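Local coordinates for protein cytochrome P450 (Picrophilus torridus, PDB 2RFB) that binds heme through an axial thiolate and, like other cytochromes P450, probably acts as a monooxygenase that inserts one oxygen atom from O2 into its substrate, at residues Tyr74-Ile86 with Glu97-Ile110. Residues are numbered along the deposited sequence; the frame is centred on the assembly and turned at random.
Sequences YKDFIEETSNDLI and EYAVRLPVNIISKI
Ile106 and Leu102 press into one side of helix 75-86, joining it to helix 101-110 in the all-helical part of the cytochrome P450 fold; these two run roughly antiparallel, at 147°, their axes 9.9 Å apart at closest approach. The tight part lies on the buried side. Leu102 is a knob in the hole formed by Ile78, Thr81, Ser82 and Leu85, its CD1 lying 3.8 Å from Ser82 CB. One turn on, Ile106 CD1 wedges between Phe77 CE2, at 3.5 Å, and Ile78 CG1. Ile197 of helix 175-206 touches Leu102, and Glu304 of helix 298-315 touches Ile106. Toward the end of helix 75-86, Ile86 CD1 sits over one face of the Tyr98 ring. With Tyr98 CG anti to the backbone N (chi1 178°), the ring edge comes up to Ser82 O. Tyr98 OH lies 2.7 Å from Ser82 OG, but a hydrogen bond there is doubtful because that oxygen is modelled too close to another atom.

At the other end, Tyr74 lays a ring face against Ile110, whose CG1 stands 3.6 Å from the ring centroid as a CH-pi contact. Ile110 also touches Leu300, and its side chain is about 7 Å from the bound heme. Lys109 CG packs obliquely against Tyr74 CE2, at 3.6 Å. An alanine in place of Tyr74 would probably leave Ile110 CG1 without its aromatic cover and take away a flank of the Lys109 chain.

The other side is more open to solvent. The exposed Lys109, bent at chi2 (94°), carries its CD over the centre of the Phe77 ring. On the opposite face of that ring lies Thr81 OG1, tied back to Phe77 O. Farther along, Leu85 CD2 rests on a face of the Arg101 guanidinium, 3.7 Å from NH1, while Arg101 NH2 makes a salt bridge to Glu97 OE1.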
ATOM      1  N   TYR A  74     -11.402 -13.406  -5.555  1.00 70.33           N
ATOM      2  CA  TYR A  74     -10.468 -13.856  -4.509  1.00 70.02           C
ATOM      3  C   TYR A  74     -11.051 -13.832  -3.103  1.00 69.48           C
ATOM      4  O   TYR A  74     -10.354 -14.160  -2.146  1.00 69.72           O
ATOM      5  CB  TYR A  74      -9.128 -13.068  -4.544  1.00 70.49           C
ATOM      6  CG  TYR A  74      -8.345 -13.365  -5.789  1.00 70.10           C
ATOM      7  CD1 TYR A  74      -8.340 -12.467  -6.866  1.00 68.99           C
ATOM      8  CD2 TYR A  74      -7.671 -14.576  -5.921  1.00 67.85           C
ATOM      9  CE1 TYR A  74      -7.651 -12.757  -8.033  1.00 68.81           C
ATOM     10  CE2 TYR A  74      -6.976 -14.878  -7.073  1.00 68.78           C
ATOM     11  CZ  TYR A  74      -6.965 -13.967  -8.128  1.00 70.47           C
ATOM     12  OH  TYR A  74      -6.287 -14.303  -9.290  1.00 72.31           O
ATOM     13  N   LYS A  75     -12.317 -13.454  -2.960  1.00 68.81           N
ATOM     14  CA  LYS A  75     -12.914 -13.374  -1.619  1.00 68.78           C
ATOM     15  C   LYS A  75     -12.818 -14.698  -0.793  1.00 68.09           C
ATOM     16  O   LYS A  75     -12.350 -14.696   0.358  1.00 67.95           O
ATOM     17  CB  LYS A  75     -14.358 -12.851  -1.702  1.00 69.23           C
ATOM     18  CG  LYS A  75     -15.103 -12.754  -0.364  1.00 70.93           C
ATOM     19  CD  LYS A  75     -16.616 -12.730  -0.594  1.00 75.36           C
ATOM     20  CE  LYS A  75     -17.322 -13.823   0.231  1.00 76.25           C
ATOM     21  NZ  LYS A  75     -18.597 -14.285  -0.397  1.00 77.38           N
ATOM     22  N   ASP A  76     -13.235 -15.822  -1.356  1.00 66.51           N
ATOM     23  CA  ASP A  76     -13.207 -17.055  -0.558  1.00 66.01           C
ATOM     24  C   ASP A  76     -11.765 -17.457  -0.169  1.00 65.44           C
ATOM     25  O   ASP A  76     -11.497 -17.876   0.981  1.00 63.91           O
ATOM     26  CB  ASP A  76     -13.981 -18.196  -1.229  1.00 65.57           C
ATOM     27  CG  ASP A  76     -15.501 -17.922  -1.302  1.00 67.58           C
ATOM     28  OD1 ASP A  76     -15.934 -16.761  -1.382  1.00 70.20           O
ATOM     29  OD2 ASP A  76     -16.295 -18.877  -1.290  1.00 71.40           O
ATOM     30  N   PHE A  77     -10.844 -17.302  -1.117  1.00 64.83           N
ATOM     31  CA  PHE A  77      -9.453 -17.536  -0.814  1.00 64.64           C
ATOM     32  C   PHE A  77      -8.927 -16.648   0.330  1.00 64.79           C
ATOM     33  O   PHE A  77      -8.172 -17.135   1.193  1.00 65.05           O
ATOM     34  CB  PHE A  77      -8.575 -17.422  -2.057  1.00 64.55           C
ATOM     35  CG  PHE A  77      -7.109 -17.601  -1.766  1.00 65.02           C
ATOM     36  CD1 PHE A  77      -6.579 -18.869  -1.522  1.00 66.60           C
ATOM     37  CD2 PHE A  77      -6.267 -16.520  -1.696  1.00 64.92           C
ATOM     38  CE1 PHE A  77      -5.207 -19.053  -1.221  1.00 64.25           C
ATOM     39  CE2 PHE A  77      -4.895 -16.704  -1.391  1.00 66.43           C
ATOM     40  CZ  PHE A  77      -4.378 -17.970  -1.165  1.00 64.48           C
ATOM     41  N   ILE A  78      -9.325 -15.376   0.366  1.00 64.40           N
ATOM     42  CA  ILE A  78      -8.850 -14.476   1.423  1.00 64.66           C
ATOM     43  C   ILE A  78      -9.476 -14.830   2.771  1.00 65.33           C
ATOM     44  O   ILE A  78      -8.785 -14.871   3.792  1.00 66.42           O
ATOM     45  CB  ILE A  78      -9.009 -12.979   1.050  1.00 65.30           C
ATOM     46  CG1 ILE A  78      -8.208 -12.626  -0.199  1.00 61.76           C
ATOM     47  CG2 ILE A  78      -8.590 -12.070   2.184  1.00 65.27           C
ATOM     48  CD1 ILE A  78      -8.764 -11.445  -0.853  1.00 63.56           C
ATOM     49  N   GLU A  79     -10.762 -15.137   2.772  1.00 65.86           N
ATOM     50  CA  GLU A  79     -11.439 -15.679   3.948  1.00 66.60           C
ATOM     51  C   GLU A  79     -10.777 -16.948   4.473  1.00 66.66           C
ATOM     52  O   GLU A  79     -10.488 -17.044   5.655  1.00 66.57           O
ATOM     53  CB  GLU A  79     -12.887 -16.014   3.611  1.00 66.58           C
ATOM     54  CG  GLU A  79     -13.902 -14.981   3.991  1.00 69.17           C
ATOM     55  CD  GLU A  79     -15.193 -15.090   3.161  1.00 74.61           C
ATOM     56  OE1 GLU A  79     -15.719 -16.214   2.917  1.00 75.39           O
ATOM     57  OE2 GLU A  79     -15.687 -14.028   2.742  1.00 76.85           O
ATOM     58  N   GLU A  80     -10.578 -17.936   3.601  1.00 67.26           N
ATOM     59  CA  GLU A  80      -9.854 -19.160   3.967  1.00 67.40           C
ATOM     60  C   GLU A  80      -8.500 -18.794   4.572  1.00 66.13           C
ATOM     61  O   GLU A  80      -8.184 -19.212   5.672  1.00 66.03           O
ATOM     62  CB  GLU A  80      -9.656 -20.113   2.758  1.00 67.58           C
ATOM     63  CG  GLU A  80      -8.662 -21.300   3.043  1.00 69.29           C
ATOM     64  CD  GLU A  80      -8.193 -22.082   1.784  1.00 70.78           C
ATOM     65  OE1 GLU A  80      -8.435 -23.316   1.756  1.00 74.47           O
ATOM     66  OE2 GLU A  80      -7.588 -21.483   0.842  1.00 74.08           O
ATOM     67  N   THR A  81      -7.713 -17.991   3.867  1.00 64.71           N
ATOM     68  CA  THR A  81      -6.396 -17.651   4.380  1.00 63.49           C
ATOM     69  C   THR A  81      -6.457 -16.935   5.740  1.00 63.73           C
ATOM     70  O   THR A  81      -5.749 -17.300   6.711  1.00 63.54           O
ATOM     71  CB  THR A  81      -5.626 -16.808   3.377  1.00 62.57           C
ATOM     72  OG1 THR A  81      -5.566 -17.528   2.151  1.00 60.67           O
ATOM     73  CG2 THR A  81      -4.239 -16.556   3.867  1.00 60.86           C
ATOM     74  N   SER A  82      -7.308 -15.923   5.813  1.00 63.39           N
ATOM     75  CA  SER A  82      -7.358 -15.115   7.008  1.00 63.36           C
ATOM     76  C   SER A  82      -7.744 -16.002   8.173  1.00 64.04           C
ATOM     77  O   SER A  82      -7.173 -15.888   9.269  1.00 65.15           O
ATOM     78  CB  SER A  82      -8.313 -13.949   6.820  1.00 62.17           C
ATOM     79  OG  SER A  82      -8.592 -13.346   8.052  1.00 61.28           O
ATOM     80  N   ASN A  83      -8.652 -16.946   7.924  1.00 64.67           N
ATOM     81  CA  ASN A  83      -9.127 -17.789   8.990  1.00 65.01           C
ATOM     82  C   ASN A  83      -8.051 -18.732   9.453  1.00 66.01           C
ATOM     83  O   ASN A  83      -7.878 -18.914  10.652  1.00 66.64           O
ATOM     84  CB  ASN A  83     -10.417 -18.519   8.619  1.00 65.26           C
ATOM     85  CG  ASN A  83     -10.908 -19.430   9.737  1.00 66.27           C
ATOM     86  OD1 ASN A  83     -10.980 -20.637   9.564  1.00 65.60           O
ATOM     87  ND2 ASN A  83     -11.189 -18.853  10.906  1.00 65.91           N
ATOM     88  N   ASP A  84      -7.310 -19.315   8.518  1.00 67.61           N
ATOM     89  CA  ASP A  84      -6.190 -20.214   8.849  1.00 69.70           C
ATOM     90  C   ASP A  84      -5.171 -19.570   9.815  1.00 70.21           C
ATOM     91  O   ASP A  84      -4.714 -20.220  10.759  1.00 70.66           O
ATOM     92  CB  ASP A  84      -5.453 -20.634   7.578  1.00 70.30           C
ATOM     93  CG  ASP A  84      -6.079 -21.822   6.885  1.00 74.20           C
ATOM     94  OD1 ASP A  84      -5.540 -22.194   5.817  1.00 79.10           O
ATOM     95  OD2 ASP A  84      -7.080 -22.399   7.383  1.00 77.75           O
ATOM     96  N   LEU A  85      -4.838 -18.296   9.578  1.00 70.11           N
ATOM     97  CA  LEU A  85      -3.833 -17.573  10.353  1.00 70.56           C
ATOM     98  C   LEU A  85      -4.302 -16.973  11.665  1.00 71.16           C
ATOM     99  O   LEU A  85      -3.487 -16.758  12.564  1.00 71.96           O
ATOM    100  CB  LEU A  85      -3.318 -16.403   9.541  1.00 70.63           C
ATOM    101  CG  LEU A  85      -2.607 -16.704   8.247  1.00 69.87           C
ATOM    102  CD1 LEU A  85      -2.507 -15.358   7.576  1.00 62.45           C
ATOM    103  CD2 LEU A  85      -1.221 -17.395   8.535  1.00 64.41           C
ATOM    104  N   ILE A  86      -5.583 -16.613  11.736  1.00 71.37           N
ATOM    105  CA  ILE A  86      -6.175 -16.039  12.951  1.00 71.20           C
ATOM    106  C   ILE A  86      -6.523 -17.136  13.984  1.00 72.46           C
ATOM    107  O   ILE A  86      -6.630 -16.841  15.183  1.00 73.31           O
ATOM    108  CB  ILE A  86      -7.459 -15.222  12.572  1.00 71.51           C
ATOM    109  CG1 ILE A  86      -7.812 -14.157  13.617  1.00 71.03           C
ATOM    110  CG2 ILE A  86      -8.702 -16.162  12.335  1.00 69.15           C
ATOM    111  CD1 ILE A  86      -6.921 -12.993  13.716  1.00 70.12           C
ATOM    112  N   GLU A  97       2.677 -12.678  12.731  1.00 63.54           N
ATOM    113  CA  GLU A  97       1.977 -13.961  12.607  1.00 64.25           C
ATOM    114  C   GLU A  97       0.630 -13.832  11.910  1.00 63.99           C
ATOM    115  O   GLU A  97       0.047 -14.829  11.525  1.00 64.18           O
ATOM    116  CB  GLU A  97       1.785 -14.633  13.962  1.00 63.50           C
ATOM    117  CG  GLU A  97       3.084 -14.938  14.645  1.00 67.27           C
ATOM    118  CD  GLU A  97       4.049 -15.795  13.797  1.00 72.79           C
ATOM    119  OE1 GLU A  97       3.618 -16.896  13.327  1.00 72.79           O
ATOM    120  OE2 GLU A  97       5.244 -15.376  13.637  1.00 72.89           O
ATOM    121  N   TYR A  98       0.123 -12.620  11.756  1.00 63.57           N
ATOM    122  CA  TYR A  98      -1.107 -12.483  11.042  1.00 63.58           C
ATOM    123  C   TYR A  98      -0.979 -11.386  10.003  1.00 63.86           C
ATOM    124  O   TYR A  98      -1.181 -11.601   8.843  1.00 64.16           O
ATOM    125  CB  TYR A  98      -2.278 -12.185  11.992  1.00 63.94           C
ATOM    126  CG  TYR A  98      -3.588 -12.004  11.206  1.00 64.41           C
ATOM    127  CD1 TYR A  98      -4.376 -13.109  10.827  1.00 64.39           C
ATOM    128  CD2 TYR A  98      -4.008 -10.736  10.817  1.00 60.77           C
ATOM    129  CE1 TYR A  98      -5.572 -12.915  10.076  1.00 64.15           C
ATOM    130  CE2 TYR A  98      -5.158 -10.547  10.125  1.00 61.56           C
ATOM    131  CZ  TYR A  98      -5.940 -11.621   9.759  1.00 63.92           C
ATOM    132  OH  TYR A  98      -7.067 -11.353   9.044  1.00 66.07           O
ATOM    133  N   ALA A  99      -0.633 -10.189  10.429  1.00 64.70           N
ATOM    134  CA  ALA A  99      -0.701  -9.041   9.525  1.00 64.60           C
ATOM    135  C   ALA A  99       0.341  -9.042   8.363  1.00 64.03           C
ATOM    136  O   ALA A  99       0.022  -8.590   7.276  1.00 63.99           O
ATOM    137  CB  ALA A  99      -0.705  -7.710  10.334  1.00 64.00           C
ATOM    138  N   VAL A 100       1.554  -9.559   8.578  1.00 63.49           N
ATOM    139  CA  VAL A 100       2.543  -9.739   7.488  1.00 62.99           C
ATOM    140  C   VAL A 100       2.195 -10.937   6.599  1.00 64.23           C
ATOM    141  O   VAL A 100       2.471 -10.936   5.410  1.00 64.67           O
ATOM    142  CB  VAL A 100       3.992  -9.939   8.058  1.00 63.50           C
ATOM    143  CG1 VAL A 100       4.949 -10.785   7.110  1.00 63.18           C
ATOM    144  CG2 VAL A 100       4.621  -8.627   8.434  1.00 63.25           C
ATOM    145  N   ARG A 101       1.621 -11.984   7.166  1.00 65.12           N
ATOM    146  CA  ARG A 101       1.507 -13.229   6.402  1.00 66.11           C
ATOM    147  C   ARG A 101       0.330 -13.222   5.436  1.00 65.97           C
ATOM    148  O   ARG A 101       0.316 -13.960   4.411  1.00 66.29           O
ATOM    149  CB  ARG A 101       1.416 -14.451   7.329  1.00 65.98           C
ATOM    150  CG  ARG A 101       2.624 -14.664   8.253  1.00 67.46           C
ATOM    151  CD  ARG A 101       2.947 -16.168   8.383  1.00 73.69           C
ATOM    152  NE  ARG A 101       2.657 -16.741   9.692  1.00 76.93           N
ATOM    153  CZ  ARG A 101       2.304 -18.019   9.923  1.00 77.93           C
ATOM    154  NH1 ARG A 101       2.148 -18.897   8.932  1.00 77.26           N
ATOM    155  NH2 ARG A 101       2.077 -18.413  11.166  1.00 73.68           N
ATOM    156  N   LEU A 102      -0.669 -12.428   5.788  1.00 65.22           N
ATOM    157  CA  LEU A 102      -1.918 -12.416   5.062  1.00 65.88           C
ATOM    158  C   LEU A 102      -1.688 -11.849   3.661  1.00 65.06           C
ATOM    159  O   LEU A 102      -1.911 -12.545   2.689  1.00 65.07           O
ATOM    160  CB  LEU A 102      -3.021 -11.662   5.844  1.00 65.66           C
ATOM    161  CG  LEU A 102      -4.321 -11.376   5.069  1.00 66.76           C
ATOM    162  CD1 LEU A 102      -5.220 -12.602   4.994  1.00 64.81           C
ATOM    163  CD2 LEU A 102      -5.091 -10.224   5.690  1.00 67.78           C
ATOM    164  N   PRO A 103      -1.229 -10.596   3.545  1.00 65.33           N
ATOM    165  CA  PRO A 103      -1.002  -9.963   2.226  1.00 64.83           C
ATOM    166  C   PRO A 103       0.013 -10.723   1.365  1.00 64.91           C
ATOM    167  O   PRO A 103      -0.139 -10.783   0.147  1.00 66.14           O
ATOM    168  CB  PRO A 103      -0.473  -8.577   2.594  1.00 64.60           C
ATOM    169  CG  PRO A 103       0.160  -8.791   3.999  1.00 65.57           C
ATOM    170  CD  PRO A 103      -0.908  -9.659   4.638  1.00 65.91           C
ATOM    171  N   VAL A 104       1.002 -11.368   1.973  1.00 63.49           N
ATOM    172  CA  VAL A 104       1.943 -12.128   1.179  1.00 61.62           C
ATOM    173  C   VAL A 104       1.365 -13.415   0.604  1.00 61.64           C
ATOM    174  O   VAL A 104       1.798 -13.855  -0.440  1.00 61.56           O
ATOM    175  CB  VAL A 104       3.332 -12.349   1.916  1.00 61.88           C
ATOM    176  CG1 VAL A 104       3.250 -13.345   3.030  1.00 57.04           C
ATOM    177  CG2 VAL A 104       4.392 -12.786   0.918  1.00 62.40           C
ATOM    178  N   ASN A 105       0.413 -14.048   1.289  1.00 62.19           N
ATOM    179  CA  ASN A 105      -0.294 -15.216   0.713  1.00 62.35           C
ATOM    180  C   ASN A 105      -1.210 -14.803  -0.427  1.00 62.84           C
ATOM    181  O   ASN A 105      -1.268 -15.460  -1.453  1.00 62.20           O
ATOM    182  CB  ASN A 105      -1.109 -15.915   1.767  1.00 62.63           C
ATOM    183  CG  ASN A 105      -0.315 -17.011   2.498  1.00 65.77           C
ATOM    184  OD1 ASN A 105      -0.171 -18.120   1.991  1.00 70.17           O
ATOM    185  ND2 ASN A 105       0.164 -16.713   3.692  1.00 66.34           N
ATOM    186  N   ILE A 106      -1.912 -13.681  -0.251  1.00 63.95           N
ATOM    187  CA  ILE A 106      -2.922 -13.278  -1.199  1.00 64.97           C
ATOM    188  C   ILE A 106      -2.232 -12.880  -2.492  1.00 65.41           C
ATOM    189  O   ILE A 106      -2.661 -13.284  -3.591  1.00 65.49           O
ATOM    190  CB  ILE A 106      -3.767 -12.063  -0.670  1.00 66.00           C
ATOM    191  CG1 ILE A 106      -4.479 -12.407   0.641  1.00 64.68           C
ATOM    192  CG2 ILE A 106      -4.793 -11.621  -1.702  1.00 65.81           C
ATOM    193  CD1 ILE A 106      -4.982 -13.841   0.678  1.00 65.80           C
ATOM    194  N   ILE A 107      -1.152 -12.117  -2.357  1.00 65.07           N
ATOM    195  CA  ILE A 107      -0.448 -11.633  -3.510  1.00 65.67           C
ATOM    196  C   ILE A 107       0.233 -12.761  -4.294  1.00 65.98           C
ATOM    197  O   ILE A 107       0.200 -12.776  -5.534  1.00 66.36           O
ATOM    198  CB  ILE A 107       0.444 -10.430  -3.135  1.00 66.52           C
ATOM    199  CG1 ILE A 107       0.039  -9.215  -3.970  1.00 70.27           C
ATOM    200  CG2 ILE A 107       1.909 -10.723  -3.224  1.00 66.03           C
ATOM    201  CD1 ILE A 107       0.629  -9.180  -5.309  1.00 74.35           C
ATOM    202  N   SER A 108       0.783 -13.761  -3.617  1.00 65.97           N
ATOM    203  CA  SER A 108       1.287 -14.884  -4.377  1.00 66.54           C
ATOM    204  C   SER A 108       0.189 -15.622  -5.163  1.00 66.86           C
ATOM    205  O   SER A 108       0.460 -16.211  -6.242  1.00 66.31           O
ATOM    206  CB  SER A 108       1.998 -15.855  -3.473  1.00 67.14           C
ATOM    207  OG  SER A 108       1.066 -16.637  -2.751  1.00 69.52           O
ATOM    208  N   LYS A 109      -1.039 -15.631  -4.634  1.00 66.78           N
ATOM    209  CA  LYS A 109      -2.122 -16.313  -5.354  1.00 67.79           C
ATOM    210  C   LYS A 109      -2.466 -15.545  -6.616  1.00 67.61           C
ATOM    211  O   LYS A 109      -2.575 -16.132  -7.677  1.00 67.42           O
ATOM    212  CB  LYS A 109      -3.384 -16.476  -4.509  1.00 68.35           C
ATOM    213  CG  LYS A 109      -4.626 -16.896  -5.309  1.00 70.00           C
ATOM    214  CD  LYS A 109      -4.894 -18.409  -5.368  1.00 71.17           C
ATOM    215  CE  LYS A 109      -6.172 -18.595  -6.210  1.00 72.28           C
ATOM    216  NZ  LYS A 109      -6.898 -19.901  -6.130  1.00 75.56           N
ATOM    217  N   ILE A 110      -2.650 -14.239  -6.466  1.00 67.20           N
ATOM    218  CA  ILE A 110      -2.902 -13.353  -7.578  1.00 67.15           C
ATOM    219  C   ILE A 110      -1.739 -13.410  -8.564  1.00 66.45           C
ATOM    220  O   ILE A 110      -1.973 -13.493  -9.756  1.00 66.63           O
ATOM    221  CB  ILE A 110      -3.191 -11.901  -7.071  1.00 67.73           C
ATOM    222  CG1 ILE A 110      -4.559 -11.863  -6.386  1.00 69.32           C
ATOM    223  CG2 ILE A 110      -3.161 -10.874  -8.207  1.00 68.24           C
ATOM    224  CD1 ILE A 110      -4.861 -10.589  -5.606  1.00 67.77           C
TER